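Local structure of 2S Albumin protein (Dolichos, 6IX1) at residues Thr55-Pro60 with Ser97-Ile102; Glu15-Glu20 with Tyr86-Thr91. The protein is probably a seed storage protein with a four-bladed hemopexin-type beta-propeller fold, any further role being uncertain. All blocks are in the same frame, centred on the assembly; numbering follows the deposited sequence. Where two conformers were deposited one is given.

Contact 1 (Thr55-Pro60 with Ser97-Ile102)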
loop_
_atom_site.group_PDB
_atom_site.type_symbol
_atom_site.label_atom_id
_atom_site.label_comp_id
_atom_site.label_asym_id
_atom_site.label_seq_id
_atom_site.Cartn_x
_atom_site.Cartn_y
_atom_site.Cartn_z
ATOM N N THR A 55 3.246 -19.555 0.489
ATOM C CA THR A 55 2.347 -18.827 1.409
ATOM C C THR A 55 1.220 -18.169 0.608
ATOM O O THR A 55 1.248 -18.078 -0.643
ATOM C CB THR A 55 3.083 -17.766 2.213
ATOM O OG1 THR A 55 3.357 -16.683 1.326
ATOM C CG2 THR A 55 4.339 -18.257 2.905
ATOM N N ALA A 56 0.222 -17.692 1.326
ATOM C CA ALA A 56 -0.928 -16.941 0.769
ATOM C C ALA A 56 -0.394 -15.704 0.029
ATOM O O ALA A 56 -1.095 -15.189 -0.852
ATOM C CB ALA A 56 -1.854 -16.583 1.875
ATOM N N PHE A 57 0.724 -15.190 0.519
ATOM C CA PHE A 57 1.288 -13.950 -0.057
ATOM C C PHE A 57 1.798 -14.171 -1.473
ATOM O O PHE A 57 1.810 -13.217 -2.266
ATOM C CB PHE A 57 2.360 -13.358 0.854
ATOM C CG PHE A 57 1.878 -13.318 2.275
ATOM C CD1 PHE A 57 0.962 -12.378 2.656
ATOM C CD2 PHE A 57 2.329 -14.253 3.186
ATOM C CE1 PHE A 57 0.453 -12.384 3.933
ATOM C CE2 PHE A 57 1.769 -14.286 4.440
ATOM C CZ PHE A 57 0.839 -13.344 4.841
ATOM N N ALA A 58 2.198 -15.396 -1.791
ATOM C CA ALA A 58 2.602 -15.731 -3.158
ATOM C C ALA A 58 1.371 -16.114 -3.988
ATOM O O ALA A 58 1.213 -15.706 -5.154
ATOM C CB ALA A 58 3.592 -16.871 -3.156
ATOM N N GLU A 59 0.496 -16.954 -3.415
ATOM C CA GLU A 59 -0.694 -17.461 -4.118
ATOM C C GLU A 59 -1.824 -17.472 -3.102
ATOM O O GLU A 59 -1.749 -18.273 -2.191
ATOM C CB GLU A 59 -0.469 -18.848 -4.746
ATOM C CG GLU A 59 0.623 -18.917 -5.796
ATOM C CD GLU A 59 0.459 -18.445 -7.259
ATOM O OE1 GLU A 59 -0.680 -18.476 -7.899
ATOM O OE2 GLU A 59 1.502 -18.209 -7.891
ATOM N N PRO A 60 -2.837 -16.615 -3.217
ATOM C CA PRO A 60 -3.154 -15.865 -4.425
ATOM C C PRO A 60 -2.469 -14.500 -4.607
ATOM O O PRO A 60 -2.499 -13.925 -5.674
ATOM C CB PRO A 60 -4.645 -15.616 -4.248
ATOM C CG PRO A 60 -4.830 -15.480 -2.746
ATOM C CD PRO A 60 -3.943 -16.592 -2.227
ATOM N N SER A 97 8.131 -11.894 11.029
ATOM C CA SER A 97 7.048 -12.234 11.981
ATOM C C SER A 97 5.913 -12.832 11.164
ATOM O O SER A 97 5.648 -12.322 10.101
ATOM C CB SER A 97 6.593 -11.021 12.818
ATOM O OG SER A 97 5.560 -11.326 13.733
ATOM N N GLY A 98 5.217 -13.830 11.700
ATOM C CA GLY A 98 4.141 -14.529 10.995
ATOM C C GLY A 98 4.687 -15.570 10.010
ATOM O O GLY A 98 5.854 -15.994 10.180
ATOM N N PRO A 99 3.911 -15.994 8.994
ATOM C CA PRO A 99 2.572 -15.504 8.714
ATOM C C PRO A 99 1.638 -15.815 9.894
ATOM O O PRO A 99 1.766 -16.802 10.580
ATOM C CB PRO A 99 2.145 -16.353 7.517
ATOM C CG PRO A 99 3.449 -16.635 6.814
ATOM C CD PRO A 99 4.360 -16.909 7.967
ATOM N N THR A 100 0.709 -14.930 10.163
ATOM C CA THR A 100 -0.347 -15.149 11.177
ATOM C C THR A 100 -1.578 -14.357 10.783
ATOM O O THR A 100 -1.556 -13.689 9.776
ATOM C CB THR A 100 0.172 -14.796 12.577
ATOM O OG1 THR A 100 -0.731 -15.268 13.555
ATOM C CG2 THR A 100 0.400 -13.312 12.743
ATOM N N THR A 101 -2.617 -14.417 11.606
ATOM C CA THR A 101 -3.806 -13.602 11.309
ATOM C C THR A 101 -3.547 -12.128 11.625
ATOM O O THR A 101 -2.729 -11.815 12.496
ATOM C CB THR A 101 -5.073 -14.095 11.997
ATOM O OG1 THR A 101 -4.868 -13.903 13.397
ATOM C CG2 THR A 101 -5.452 -15.501 11.589
ATOM N N ILE A 102 -4.321 -11.256 11.026
ATOM C CA ILE A 102 -4.215 -9.802 11.333
ATOM C C ILE A 102 -4.413 -9.579 12.826
ATOM O O ILE A 102 -3.735 -8.783 13.448
ATOM C CB ILE A 102 -5.203 -8.998 10.485
ATOM C CG1 ILE A 102 -4.778 -9.083 9.021
ATOM C CG2 ILE A 102 -5.355 -7.557 11.024
ATOM C CD1 ILE A 102 -5.884 -8.684 8.090
#
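Phe57 meets Pro99 edge-on: CB of the proline lies in the plane of the phenyl ring, 3.7 Å from Phe57 CE2, and the proline CG sits equally near that same ring atom. The peptide bond before Pro99 is cis. With chi1 at -47°, Phe57 CG stands beside the backbone N and anti to the carbonyl carbon, a setting that carries the ring over to the proline. Phe57 is buried and also packs on Val75, Ala82 and Ile62, whereas the proline it touches is exposed, so this tight contact sits at the edge of the buried region. Thr55 is the looser neighbour, its CG2 coming no nearer than 4.3 Å to Pro99 CG, and no hydrogen bond joins the two segments. Within the loop, Thr55 O receives both Ala58 N and Glu59 N, each at 3.1 Å; Thr55 OG1 is bonded to Leu52 O just before it and takes a weak bond from Phe57 N (129° at the hydrogen). Ala56 O reaches Ser77 OG of strand 72-77. The loop entering the second sheet thus packs Phe57 on its strands 72-77 and 80-85 and meets Pro99 near the start of strand 98-101, within one blade of a hemopexin-type beta-propeller.

Contact 2 (Glu15-Glu20 with Tyr86-Thr91)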
loop_
_atom_site.group_PDB
_atom_site.type_symbol
_atom_site.label_atom_id
_atom_site.label_comp_id
_atom_site.label_asym_id
_atom_site.label_seq_id
_atom_site.Cartn_x
_atom_site.Cartn_y
_atom_site.Cartn_z
ATOM N N GLU A 15 11.758 4.266 -5.665
ATOM C CA GLU A 15 11.301 2.933 -6.073
ATOM C C GLU A 15 10.001 2.568 -5.320
ATOM O O GLU A 15 9.898 2.800 -4.100
ATOM C CB GLU A 15 12.380 1.868 -5.848
ATOM C CG GLU A 15 13.592 2.146 -6.666
ATOM C CD GLU A 15 14.683 1.082 -6.628
ATOM O OE1 GLU A 15 14.360 -0.094 -6.428
ATOM O OE2 GLU A 15 15.839 1.474 -6.948
ATOM N N VAL A 16 9.105 1.929 -6.061
ATOM C CA VAL A 16 7.816 1.465 -5.533
ATOM C C VAL A 16 7.617 0.016 -6.017
ATOM O O VAL A 16 8.028 -0.368 -7.123
ATOM C CB VAL A 16 6.629 2.370 -5.938
ATOM C CG1 VAL A 16 6.452 2.474 -7.477
ATOM C CG2 VAL A 16 5.323 1.879 -5.318
ATOM N N TYR A 17 7.047 -0.787 -5.125
ATOM C CA TYR A 17 6.593 -2.130 -5.469
ATOM C C TYR A 17 5.078 -2.128 -5.660
ATOM O O TYR A 17 4.361 -1.624 -4.791
ATOM C CB TYR A 17 6.957 -3.113 -4.354
ATOM C CG TYR A 17 8.431 -3.380 -4.172
ATOM C CD1 TYR A 17 9.165 -2.553 -3.374
ATOM C CD2 TYR A 17 9.110 -4.405 -4.825
ATOM C CE1 TYR A 17 10.521 -2.714 -3.178
ATOM C CE2 TYR A 17 10.471 -4.596 -4.613
ATOM C CZ TYR A 17 11.198 -3.714 -3.814
ATOM O OH TYR A 17 12.548 -3.815 -3.595
ATOM N N PHE A 18 4.624 -2.644 -6.776
ATOM C CA PHE A 18 3.208 -2.807 -7.093
ATOM C C PHE A 18 2.885 -4.279 -7.218
ATOM O O PHE A 18 3.558 -4.961 -7.987
ATOM C CB PHE A 18 2.789 -2.135 -8.396
ATOM C CG PHE A 18 2.876 -0.636 -8.448
ATOM C CD1 PHE A 18 2.306 0.126 -7.501
ATOM C CD2 PHE A 18 3.469 0.026 -9.496
ATOM C CE1 PHE A 18 2.326 1.497 -7.563
ATOM C CE2 PHE A 18 3.439 1.388 -9.608
ATOM C CZ PHE A 18 2.870 2.139 -8.619
ATOM N N PHE A 19 1.846 -4.703 -6.492
ATOM C CA PHE A 19 1.364 -6.102 -6.554
ATOM C C PHE A 19 0.051 -6.182 -7.314
ATOM O O PHE A 19 -0.856 -5.347 -7.119
ATOM C CB PHE A 19 1.192 -6.655 -5.119
ATOM C CG PHE A 19 2.516 -6.636 -4.413
ATOM C CD1 PHE A 19 3.409 -7.665 -4.551
ATOM C CD2 PHE A 19 2.877 -5.548 -3.687
ATOM C CE1 PHE A 19 4.671 -7.589 -3.981
ATOM C CE2 PHE A 19 4.139 -5.482 -3.111
ATOM C CZ PHE A 19 5.020 -6.502 -3.268
ATOM N N GLU A 20 -0.022 -7.156 -8.221
ATOM C CA GLU A 20 -1.161 -7.401 -9.117
ATOM C C GLU A 20 -1.371 -8.909 -9.105
ATOM O O GLU A 20 -0.592 -9.656 -9.701
ATOM C CB GLU A 20 -0.883 -6.840 -10.496
ATOM C CG GLU A 20 -0.334 -5.437 -10.428
ATOM C CD GLU A 20 0.887 -5.204 -11.317
ATOM O OE1 GLU A 20 0.591 -4.607 -12.089
ATOM O OE2 GLU A 20 2.074 -5.747 -11.172
ATOM N N TYR A 86 12.412 -7.034 2.770
ATOM C CA TYR A 86 12.431 -7.238 1.305
ATOM C C TYR A 86 13.856 -7.021 0.739
ATOM O O TYR A 86 14.034 -7.225 -0.494
ATOM C CB TYR A 86 11.336 -6.440 0.596
ATOM C CG TYR A 86 11.359 -4.974 0.889
ATOM C CD1 TYR A 86 12.113 -4.137 0.085
ATOM C CD2 TYR A 86 10.631 -4.406 1.924
ATOM C CE1 TYR A 86 12.193 -2.788 0.363
ATOM C CE2 TYR A 86 10.711 -3.070 2.219
ATOM C CZ TYR A 86 11.489 -2.263 1.433
ATOM O OH TYR A 86 11.585 -0.938 1.687
ATOM N N ALA A 87 14.843 -6.619 1.541
ATOM C CA ALA A 87 16.297 -6.744 1.201
ATOM C C ALA A 87 16.625 -6.321 -0.218
ATOM O O ALA A 87 17.140 -7.118 -1.010
ATOM C CB ALA A 87 16.786 -8.153 1.568
ATOM N N PRO A 88 16.420 -5.068 -0.611
ATOM C CA PRO A 88 16.652 -4.662 -1.988
ATOM C C PRO A 88 18.090 -4.873 -2.434
ATOM O O PRO A 88 19.042 -4.751 -1.648
ATOM C CB PRO A 88 16.326 -3.183 -2.043
ATOM C CG PRO A 88 15.707 -2.868 -0.773
ATOM C CD PRO A 88 15.944 -3.990 0.179
ATOM N N GLY A 89 18.194 -5.331 -3.655
ATOM C CA GLY A 89 19.524 -5.511 -4.286
ATOM C C GLY A 89 20.159 -6.827 -3.897
ATOM O O GLY A 89 21.260 -7.052 -4.282
ATOM N N THR A 90 19.454 -7.682 -3.163
ATOM C CA THR A 90 19.958 -8.976 -2.658
ATOM C C THR A 90 18.861 -10.014 -2.806
ATOM O O THR A 90 17.709 -9.707 -3.117
ATOM C CB THR A 90 20.404 -8.932 -1.174
ATOM O OG1 THR A 90 19.234 -9.011 -0.337
ATOM C CG2 THR A 90 21.194 -7.688 -0.836
ATOM N N THR A 91 19.239 -11.227 -2.433
ATOM C CA THR A 91 18.346 -12.377 -2.299
ATOM C C THR A 91 18.129 -12.718 -0.807
ATOM O O THR A 91 18.085 -13.930 -0.445
ATOM C CB THR A 91 18.944 -13.565 -3.049
ATOM O OG1 THR A 91 20.184 -13.872 -2.376
ATOM C CG2 THR A 91 19.045 -13.253 -4.518
#
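The rings of Tyr17 and Tyr86 meet obliquely, with planes at 65° and centroids 5.4 Å apart. Phe8 of strand 6-9 stacks on the Tyr17 ring and also meets the Tyr86 ring, making a cluster of three aromatics. Apart from this cluster, Phe18, next in the strand, has Val16 CG1 on one face of its ring and an edge-to-face meeting with Trp216. The cluster lies between two neighbouring blades of the beta-propeller, since strand 15-20 belongs to the first antiparallel sheet and 86-91 links strands 80-85 and 94-95 of the second. The phenol end of Tyr17 does most of the touching: OH is 3.7 Å from Tyr86 CD1, and Tyr17 CE1 lies 3.9 Å from both CD1 and CE1 of Tyr86. Tyr86 presents its ring to Tyr17 with chi1 at 55°, CG wedged between the backbone N and the carbonyl carbon. Its hydroxyl is bonded to Ser11 N, a second tie to the first blade. Pro88 CB also approaches Tyr17 OH, at 4.1 Å, a looser van der Waals touch. Pro88 and Gly89 are the central residues of a type II turn from Ala87 to Thr90, and the positive phi of Gly89 (83°) suits the third position of such a turn. Two donors converge on Ala87 O from the same face of its plane: Thr90 N at 3.2 Å, and Thr90 OG1 at 2.9 Å.

In the fold
From the N terminus the chain passes 15-20, then 55-60, then 86-91 and finally 97-102, so the two contacts cross instead of nesting. Contact 2 closes the longer loop, 65 residues holding strands 23-28 and 37-44 of the first sheet and 64-67, 72-77 and 80-85 of the second. Contact 1 closes a shorter one of 36 residues inside the second sheet, returning its entry loop to its last strand. One contact therefore joins neighbouring blades, while the other closes up a single blade. Strand 80-85 lies inside both loops and leads into 86-91, and residues 92-96 join that segment to 97-102. The centres of contact 1 and contact 2 are about 17 Å apart; the nearest atoms of contacts 1 and 2 are about 6 Å apart, without touching.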